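Local coordinates for mandelate racemase / muconate lactonizing enzyme family protein (Agrobacterium tumefaciens, PDB 4DXK), which probably acts as a lyase or racemase of the enolase superfamily, mandelate racemase subgroup, with a metal ion bound in its barrel domain, at residues K5-R10 with R392-A397; R10-T15 with T387-R392. All blocks are in the same frame, centred on the assembly; numbering follows the deposited sequence.

Overall arrangement
Both contacts join the same two strands, 3-11 and 390-396, which brings the C-terminal end of the chain back onto the N-terminal domain as an edge strand of its four-stranded antiparallel sheet. Contact 1 is the regularly paired stretch from Leu6 to Val9; contact 2 continues it past Arg10 and Arg392, residues common to both, to where the strands give way to a turn and a loop. Each is partly buried and lies well away from the chain's centre. In contact 1 the buried residues sit mainly on the inner strand, and a salt bridge runs across the sheet face. Contact 2 is more exposed, and beyond its last backbone bonds a glutamate carboxylate grips the loop, beside a small apolar cluster.

Contact 1: residues K5-R10 with R392-A397; sequences KLETVR and RRFSDA
Leu6 and Thr8 pair with Ser395 and Arg393 as antiparallel hydrogen-bonded residues, the segments running at 166° with their axes 4.7 Å apart at closest approach. The C-terminal strand thereby completes the sheet of the N-terminal capping domain, as in the enolase superfamily. Each pair exchanges two backbone bonds, such as Ser395 N to Leu6 O at 2.8 Å. Between them, Glu7 and Phe394 form a non-hydrogen-bonded pair whose side chains lie alongside each other on the face shared with Val9 and Arg392. With CG anti to the backbone N and an extended chain, Glu7 lays its carboxylate by the ring, CD 3.4 Å from Phe394 CE2, the two planes 29° apart. Arg392, two residues before Phe394 on the same face, gives NH1 to Glu7 OE2 at 2.8 Å, a salt bridge made on the syn side but 32° out of the carboxylate plane. On the reverse face, Thr8 OG1 bonds to Glu42 and His46 of helix 38-53, and Ser395 OG to His46. Arg392 is shared with Glu385 through NH2. His23 holds Glu7 OE1 and Arg392 holds OE2, so both oxygens of the buried carboxylate are engaged, which probably favours its charged form.

Contact 2: residues R10-T15 with T387-R392; sequences RVAERT and TFTVSR
Val11 sets its CG1 against Phe388, 3.6 Å from Phe388 CB, the two side chains crossing at a slant; Val390 CG2 meets the same methyl at 4.0 Å from Val11 CG1. Glu13 then reaches across to the backbone of the loop. Its chain bends at chi2 (80°), which turns the carboxylate back toward Thr389, and both oxygens are used: OE1 accepts Thr389 N at 2.8 Å in a nearly straight bond (176°), while OE2 accepts the hydroxyl of Thr389 at 2.9 Å from OG1. Both donors arrive on the syn sides, so the two bonds together fix the rotation of the carboxylate. Glu13 OE1 also lies in the plane of the Phe388 ring, at its edge. Beside this grip Ala12 N bonds to Thr389 O at 3.0 Å, and the methyl of Ala12 rests on Thr389 CB. A type I turn from Val11 to Arg14 carries Glu13 into position and ends the edge pairing of the N-terminal domain's sheet. Toward the sheet, Arg10 and Ser391 exchange two backbone bonds. In one of its two conformers Ser391 OG lies over the centre of one face of the Arg10 guanidinium, 3.6 Å above its plane, while Glu42 of helix 38-53 pairs with Arg10 NE. Phe388 packs on Asp355 and Leu356 of helix 353-356, Val11 touches Trp19 and Arg10 touches Leu18 of strand 17-24, and Val390 lies on Val9 of strand 3-11 and on the loop residues Ile384 and Glu385.

Contact 1: residues K5-R10 with R392-A397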
loop_
_atom_site.group_PDB
_atom_site.type_symbol
_atom_site.label_atom_id
_atom_site.label_comp_id
_atom_site.label_asym_id
_atom_site.label_seq_id
_atom_site.Cartn_x
_atom_site.Cartn_y
_atom_site.Cartn_z
ATOM N N LYS A 5 -50.110 -15.660 -5.481
ATOM C CA LYS A 5 -50.176 -14.803 -6.668
ATOM C C LYS A 5 -49.193 -13.653 -6.572
ATOM O O LYS A 5 -48.925 -13.145 -5.484
ATOM C CB LYS A 5 -51.573 -14.196 -6.841
ATOM C CG LYS A 5 -52.723 -15.172 -6.826
ATOM C CD LYS A 5 -54.057 -14.448 -6.721
ATOM C CE LYS A 5 -54.201 -13.379 -7.793
ATOM N NZ LYS A 5 -55.562 -12.756 -7.792
ATOM N N LEU A 6 -48.669 -13.238 -7.719
ATOM C CA LEU A 6 -47.927 -11.990 -7.821
ATOM C C LEU A 6 -48.711 -11.049 -8.698
ATOM O O LEU A 6 -49.081 -11.392 -9.830
ATOM C CB LEU A 6 -46.553 -12.185 -8.454
ATOM C CG LEU A 6 -45.467 -12.940 -7.710
ATOM C CD1 LEU A 6 -44.108 -12.648 -8.359
ATOM C CD2 LEU A 6 -45.470 -12.595 -6.222
ATOM N N GLU A 7 -48.962 -9.855 -8.186
ATOM C CA GLU A 7 -49.741 -8.852 -8.893
ATOM C C GLU A 7 -48.866 -7.621 -9.078
ATOM O O GLU A 7 -48.204 -7.179 -8.135
ATOM C CB GLU A 7 -50.993 -8.508 -8.082
ATOM C CG GLU A 7 -51.786 -7.326 -8.614
ATOM C CD GLU A 7 -52.968 -6.971 -7.729
ATOM O OE1 GLU A 7 -53.074 -7.503 -6.601
ATOM O OE2 GLU A 7 -53.800 -6.151 -8.159
ATOM N N THR A 8 -48.840 -7.074 -10.285
ATOM C CA THR A 8 -48.192 -5.792 -10.503
ATOM C C THR A 8 -49.237 -4.748 -10.859
ATOM O O THR A 8 -50.232 -5.052 -11.523
ATOM C CB THR A 8 -47.138 -5.872 -11.606
ATOM O OG1 THR A 8 -47.699 -6.522 -12.753
ATOM C CG2 THR A 8 -45.917 -6.652 -11.124
ATOM N N VAL A 9 -49.006 -3.514 -10.416
ATOM C CA VAL A 9 -49.933 -2.411 -10.630
ATOM C C VAL A 9 -49.154 -1.211 -11.137
ATOM O O VAL A 9 -48.102 -0.862 -10.583
ATOM C CB VAL A 9 -50.650 -2.021 -9.320
ATOM C CG1 VAL A 9 -51.660 -0.907 -9.565
ATOM C CG2 VAL A 9 -51.333 -3.225 -8.702
ATOM N N ARG A 10 -49.678 -0.589 -12.189
ATOM C CA ARG A 10 -49.138 0.657 -12.714
ATOM C C ARG A 10 -50.266 1.664 -12.876
ATOM O O ARG A 10 -51.437 1.287 -13.005
ATOM C CB ARG A 10 -48.440 0.449 -14.063
ATOM C CG ARG A 10 -47.154 -0.355 -13.954
ATOM C CD ARG A 10 -46.381 -0.437 -15.268
ATOM N NE ARG A 10 -47.064 -1.249 -16.272
ATOM C CZ ARG A 10 -47.697 -0.759 -17.332
ATOM N NH1 ARG A 10 -47.738 0.552 -17.539
ATOM N NH2 ARG A 10 -48.291 -1.581 -18.185
ATOM N N ARG A 392 -53.189 -3.718 -14.305
ATOM C CA ARG A 392 -52.735 -4.779 -13.417
ATOM C C ARG A 392 -52.384 -6.017 -14.213
ATOM O O ARG A 392 -53.010 -6.300 -15.240
ATOM C CB ARG A 392 -53.813 -5.145 -12.397
ATOM C CG ARG A 392 -54.301 -4.000 -11.533
ATOM C CD ARG A 392 -55.349 -4.484 -10.534
ATOM N NE ARG A 392 -56.028 -3.377 -9.865
ATOM C CZ ARG A 392 -55.764 -2.961 -8.628
ATOM N NH1 ARG A 392 -54.838 -3.563 -7.893
ATOM N NH2 ARG A 392 -56.437 -1.941 -8.117
ATOM N N ARG A 393 -51.393 -6.758 -13.735
ATOM C CA ARG A 393 -51.058 -8.055 -14.306
ATOM C C ARG A 393 -50.826 -9.048 -13.178
ATOM O O ARG A 393 -50.277 -8.697 -12.129
ATOM C CB ARG A 393 -49.824 -7.967 -15.195
ATOM C CG ARG A 393 -49.511 -9.279 -15.876
ATOM C CD ARG A 393 -48.347 -9.175 -16.837
ATOM N NE ARG A 393 -47.932 -10.509 -17.254
ATOM C CZ ARG A 393 -46.794 -10.777 -17.877
ATOM N NH1 ARG A 393 -45.938 -9.798 -18.152
ATOM N NH2 ARG A 393 -46.504 -12.027 -18.211
ATOM N N PHE A 394 -51.248 -10.289 -13.394
ATOM C CA PHE A 394 -51.176 -11.328 -12.376
ATOM C C PHE A 394 -50.413 -12.556 -12.853
ATOM O O PHE A 394 -50.507 -12.933 -14.024
ATOM C CB PHE A 394 -52.590 -11.781 -12.000
ATOM C CG PHE A 394 -53.415 -10.723 -11.326
ATOM C CD1 PHE A 394 -54.145 -9.810 -12.075
ATOM C CD2 PHE A 394 -53.470 -10.652 -9.943
ATOM C CE1 PHE A 394 -54.912 -8.837 -11.452
ATOM C CE2 PHE A 394 -54.237 -9.687 -9.314
ATOM C CZ PHE A 394 -54.955 -8.778 -10.074
ATOM N N SER A 395 -49.677 -13.180 -11.936
ATOM C CA SER A 395 -49.152 -14.529 -12.123
ATOM C C SER A 395 -49.651 -15.408 -10.990
ATOM O O SER A 395 -49.711 -14.974 -9.838
ATOM C CB SER A 395 -47.629 -14.543 -12.079
ATOM O OG SER A 395 -47.051 -13.964 -13.233
ATOM N N ASP A 396 -49.975 -16.652 -11.316
ATOM C CA ASP A 396 -50.330 -17.641 -10.306
ATOM C C ASP A 396 -49.846 -19.018 -10.750
ATOM O O ASP A 396 -49.108 -19.130 -11.731
ATOM C CB ASP A 396 -51.838 -17.636 -10.009
ATOM C CG ASP A 396 -52.695 -17.863 -11.247
ATOM O OD1 ASP A 396 -52.198 -18.392 -12.267
ATOM O OD2 ASP A 396 -53.896 -17.525 -11.181
ATOM N N ALA A 397 -50.261 -20.058 -10.035
ATOM C CA ALA A 397 -49.780 -21.408 -10.315
ATOM C C ALA A 397 -50.096 -21.835 -11.751
ATOM O O ALA A 397 -49.318 -22.548 -12.381
ATOM C CB ALA A 397 -50.362 -22.398 -9.318
#

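Contact 2: residues R10-T15 with T387-R392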
loop_
_atom_site.group_PDB
_atom_site.type_symbol
_atom_site.label_atom_id
_atom_site.label_comp_id
_atom_site.label_asym_id
_atom_site.label_seq_id
_atom_site.Cartn_x
_atom_site.Cartn_y
_atom_site.Cartn_z
ATOM N N ARG A 10 -49.678 -0.589 -12.189
ATOM C CA ARG A 10 -49.138 0.657 -12.714
ATOM C C ARG A 10 -50.266 1.664 -12.876
ATOM O O ARG A 10 -51.437 1.287 -13.005
ATOM C CB ARG A 10 -48.440 0.449 -14.063
ATOM C CG ARG A 10 -47.154 -0.355 -13.954
ATOM C CD ARG A 10 -46.381 -0.437 -15.268
ATOM N NE ARG A 10 -47.064 -1.249 -16.272
ATOM C CZ ARG A 10 -47.697 -0.759 -17.332
ATOM N NH1 ARG A 10 -47.738 0.552 -17.539
ATOM N NH2 ARG A 10 -48.291 -1.581 -18.185
ATOM N N VAL A 11 -49.910 2.945 -12.877
ATOM C CA VAL A 11 -50.870 4.010 -13.147
ATOM C C VAL A 11 -50.334 4.948 -14.223
ATOM O O VAL A 11 -49.171 5.360 -14.189
ATOM C CB VAL A 11 -51.257 4.792 -11.870
ATOM C CG1 VAL A 11 -51.966 3.881 -10.885
ATOM C CG2 VAL A 11 -50.036 5.431 -11.221
ATOM N N ALA A 12 -51.183 5.284 -15.189
ATOM C CA ALA A 12 -50.739 6.056 -16.344
ATOM C C ALA A 12 -50.299 7.460 -15.957
ATOM O O ALA A 12 -49.488 8.078 -16.649
ATOM C CB ALA A 12 -51.839 6.115 -17.398
ATOM N N GLU A 13 -50.831 7.952 -14.843
ATOM C CA GLU A 13 -50.534 9.305 -14.389
ATOM C C GLU A 13 -49.140 9.422 -13.772
ATOM O O GLU A 13 -48.586 10.520 -13.674
ATOM C CB GLU A 13 -51.594 9.767 -13.388
ATOM C CG GLU A 13 -52.973 10.033 -14.001
ATOM C CD GLU A 13 -53.807 8.775 -14.247
ATOM O OE1 GLU A 13 -53.430 7.679 -13.782
ATOM O OE2 GLU A 13 -54.859 8.888 -14.914
ATOM N N ARG A 14 -48.574 8.289 -13.360
ATOM C CA ARG A 14 -47.251 8.261 -12.744
ATOM C C ARG A 14 -46.443 7.116 -13.330
ATOM O O ARG A 14 -46.300 6.073 -12.692
ATOM C CB ARG A 14 -47.377 8.092 -11.223
ATOM C CG ARG A 14 -47.645 9.388 -10.483
ATOM C CD ARG A 14 -46.732 10.456 -11.063
ATOM N NE ARG A 14 -46.847 11.785 -10.472
ATOM C CZ ARG A 14 -47.963 12.505 -10.418
ATOM N NH1 ARG A 14 -49.111 12.029 -10.887
ATOM N NH2 ARG A 14 -47.935 13.715 -9.885
ATOM N N THR A 15 -45.906 7.303 -14.536
ATOM C CA THR A 15 -45.381 6.175 -15.305
ATOM C C THR A 15 -44.093 5.568 -14.760
ATOM O O THR A 15 -43.718 4.472 -15.176
ATOM C CB THR A 15 -45.155 6.527 -16.791
ATOM O OG1 THR A 15 -44.268 7.647 -16.879
ATOM C CG2 THR A 15 -46.474 6.852 -17.479
ATOM N N THR A 387 -59.434 7.318 -9.364
ATOM C CA THR A 387 -58.561 8.484 -9.406
ATOM C C THR A 387 -57.485 8.321 -10.477
ATOM O O THR A 387 -57.040 9.295 -11.090
ATOM C CB THR A 387 -57.896 8.711 -8.035
ATOM O OG1 THR A 387 -58.910 8.856 -7.033
ATOM C CG2 THR A 387 -57.028 9.957 -8.049
ATOM N N PHE A 388 -57.085 7.078 -10.712
ATOM C CA PHE A 388 -55.986 6.787 -11.625
ATOM C C PHE A 388 -56.419 5.884 -12.777
ATOM O O PHE A 388 -57.469 5.240 -12.729
ATOM C CB PHE A 388 -54.818 6.135 -10.868
ATOM C CG PHE A 388 -54.215 7.012 -9.805
ATOM C CD1 PHE A 388 -53.218 7.920 -10.122
ATOM C CD2 PHE A 388 -54.646 6.927 -8.489
ATOM C CE1 PHE A 388 -52.663 8.734 -9.149
ATOM C CE2 PHE A 388 -54.100 7.735 -7.511
ATOM C CZ PHE A 388 -53.108 8.645 -7.842
ATOM N N THR A 389 -55.597 5.850 -13.821
ATOM C CA THR A 389 -55.797 4.919 -14.918
ATOM C C THR A 389 -54.913 3.716 -14.626
ATOM O O THR A 389 -53.696 3.743 -14.858
ATOM C CB THR A 389 -55.408 5.549 -16.252
ATOM O OG1 THR A 389 -56.127 6.776 -16.427
ATOM C CG2 THR A 389 -55.734 4.605 -17.401
ATOM N N VAL A 390 -55.531 2.674 -14.080
ATOM C CA VAL A 390 -54.803 1.562 -13.486
ATOM C C VAL A 390 -54.671 0.380 -14.438
ATOM O O VAL A 390 -55.630 0.015 -15.126
ATOM C CB VAL A 390 -55.535 1.090 -12.212
ATOM C CG1 VAL A 390 -54.850 -0.129 -11.593
ATOM C CG2 VAL A 390 -55.633 2.227 -11.208
ATOM N N SER A 391 -53.482 -0.212 -14.488
ATOM C CA SER A 391 -53.293 -1.470 -15.196
ATOM C C SER A 391 -52.711 -2.484 -14.225
ATOM O O SER A 391 -51.853 -2.151 -13.408
ATOM C CB SER A 391 -52.369 -1.293 -16.401
ATOM O OG SER A 391 -51.105 -0.794 -16.004
ATOM N N ARG A 392 -53.189 -3.718 -14.305
ATOM C CA ARG A 392 -52.735 -4.779 -13.417
ATOM C C ARG A 392 -52.384 -6.017 -14.213
ATOM O O ARG A 392 -53.010 -6.300 -15.240
ATOM C CB ARG A 392 -53.813 -5.145 -12.397
ATOM C CG ARG A 392 -54.301 -4.000 -11.533
ATOM C CD ARG A 392 -55.349 -4.484 -10.534
ATOM N NE ARG A 392 -56.028 -3.377 -9.865
ATOM C CZ ARG A 392 -55.764 -2.961 -8.628
ATOM N NH1 ARG A 392 -54.838 -3.563 -7.893
ATOM N NH2 ARG A 392 -56.437 -1.941 -8.117
#